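Side-chain contact in Non-atp dependent l-selective hydantoinase (PDB 1GKR), which hydrolyses the ring of 5-substituted hydantoins with a zinc-dependent active site, favouring aryl over alkyl derivatives, with an enantioselectivity that depends on the substrate: residues 99-104 against 156-161. Sequence-based numbering, arbitrary orientation.
Sequences PTTTLD and GMFDAV
Pro99 and Thr101 meet Met157 and Phe158 where two loops of the TIM-barrel amidohydrolase fold come together: one leads into helix 103-116, the other joins helix 132-140 to helix 163-176. Followed outward, the Pro99 side chain first places CB 3.8 Å from the carbonyl O of Met157. The next atom, CG, is 3.2 Å from that same Met157 O and 4.4 Å from Met157 CG; the pyrrolidine ring thus lies against both the backbone and the gamma carbon of the methionine. CD then closes the ring back onto the backbone N. No hydrogen bond crosses between 99-104 and 156-161, and the surface buried between these two segments is small, 147 Å² in all. Thr100, centre of an inverse gamma turn closed by a weak bond from Thr101 N to Pro99 O, carries the chain from the proline to the second touching point. There CB of Thr101 points toward segment 156-161, and a chi1 of 50° sets CG2 anti to the carbonyl carbon, on the side of the backbone N, where it meets the aromatic ring. The Phe158 ring is buried, also packing on Ile95 and Met149, and its side chain lies about 8 Å from those of the zinc ligands His62 and His183 and about 9 Å from a bound zinc ion. The contact thus joins the loop ahead of helix 103-116 to an aromatic residue close to the metal centre. The Thr101 and Phe158 side chains run antiparallel past one another, meeting obliquely at one van der Waals contact, Thr101 CG2 to Phe158 CE1, 4.0 Å.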
# COMPACT_ATOMS: atom_id res chain seq x y z
N PRO A 99 -43.06 -1.68 -2.42
CA PRO A 99 -41.68 -1.19 -2.44
C PRO A 99 -41.63 0.19 -3.04
O PRO A 99 -42.29 0.44 -4.04
CB PRO A 99 -40.97 -2.20 -3.33
CG PRO A 99 -41.80 -3.42 -3.21
CD PRO A 99 -43.19 -2.88 -3.26
N THR A 100 -40.83 1.08 -2.46
CA THR A 100 -40.73 2.42 -3.02
C THR A 100 -39.75 2.37 -4.19
O THR A 100 -38.68 2.98 -4.15
CB THR A 100 -40.24 3.43 -1.97
OG1 THR A 100 -40.94 3.21 -0.73
CG2 THR A 100 -40.52 4.84 -2.45
N THR A 101 -40.12 1.65 -5.24
CA THR A 101 -39.29 1.50 -6.43
C THR A 101 -39.93 2.07 -7.67
O THR A 101 -39.48 1.81 -8.79
CB THR A 101 -39.02 0.03 -6.70
OG1 THR A 101 -40.27 -0.66 -6.68
CG2 THR A 101 -38.10 -0.55 -5.64
N THR A 102 -40.97 2.87 -7.47
CA THR A 102 -41.71 3.49 -8.56
C THR A 102 -42.09 4.92 -8.27
O THR A 102 -42.27 5.29 -7.12
CB THR A 102 -43.00 2.74 -8.77
OG1 THR A 102 -42.71 1.50 -9.40
CG2 THR A 102 -43.96 3.56 -9.60
N LEU A 103 -42.23 5.73 -9.32
CA LEU A 103 -42.61 7.12 -9.11
C LEU A 103 -43.91 7.18 -8.34
O LEU A 103 -44.06 8.00 -7.42
CB LEU A 103 -42.77 7.85 -10.45
CG LEU A 103 -43.21 9.30 -10.27
CD1 LEU A 103 -42.27 10.05 -9.33
CD2 LEU A 103 -43.24 9.98 -11.61
N ASP A 104 -44.86 6.31 -8.71
CA ASP A 104 -46.15 6.26 -8.04
C ASP A 104 -46.00 5.90 -6.59
O ASP A 104 -46.49 6.60 -5.72
CB ASP A 104 -47.08 5.23 -8.69
CG ASP A 104 -47.51 5.63 -10.09
OD1 ASP A 104 -47.91 6.80 -10.28
OD2 ASP A 104 -47.45 4.78 -11.00
N GLY A 156 -38.53 -11.09 -2.92
CA GLY A 156 -39.84 -10.86 -3.50
C GLY A 156 -40.26 -9.40 -3.36
O GLY A 156 -40.69 -8.77 -4.33
N MET A 157 -40.12 -8.88 -2.14
CA MET A 157 -40.45 -7.50 -1.81
C MET A 157 -39.32 -6.57 -2.30
O MET A 157 -39.54 -5.68 -3.13
CB MET A 157 -40.65 -7.39 -0.30
CG MET A 157 -41.04 -6.03 0.21
SD MET A 157 -41.84 -6.17 1.82
CE MET A 157 -40.47 -5.85 2.95
N PHE A 158 -38.10 -6.78 -1.80
CA PHE A 158 -36.95 -5.98 -2.22
C PHE A 158 -35.83 -6.95 -2.58
O PHE A 158 -35.30 -7.64 -1.70
CB PHE A 158 -36.50 -5.06 -1.09
CG PHE A 158 -35.91 -3.76 -1.56
CD1 PHE A 158 -36.73 -2.66 -1.80
CD2 PHE A 158 -34.55 -3.64 -1.81
CE1 PHE A 158 -36.20 -1.46 -2.27
CE2 PHE A 158 -34.01 -2.45 -2.28
CZ PHE A 158 -34.84 -1.35 -2.51
N ASP A 159 -35.45 -7.00 -3.85
CA ASP A 159 -34.41 -7.94 -4.27
C ASP A 159 -33.01 -7.37 -4.39
O ASP A 159 -32.82 -6.17 -4.60
CB ASP A 159 -34.74 -8.58 -5.63
CG ASP A 159 -36.20 -8.95 -5.75
OD1 ASP A 159 -37.01 -8.05 -6.09
OD2 ASP A 159 -36.52 -10.13 -5.51
N ALA A 160 -32.03 -8.25 -4.28
CA ALA A 160 -30.65 -7.84 -4.41
C ALA A 160 -30.36 -7.68 -5.90
O ALA A 160 -31.04 -8.27 -6.74
CB ALA A 160 -29.75 -8.89 -3.81
N VAL A 161 -29.36 -6.87 -6.23
CA VAL A 161 -28.98 -6.68 -7.63
C VAL A 161 -27.68 -7.42 -7.91
O VAL A 161 -26.90 -7.71 -6.99
CB VAL A 161 -28.77 -5.20 -7.95
CG1 VAL A 161 -30.09 -4.48 -7.97
CG2 VAL A 161 -27.87 -4.56 -6.92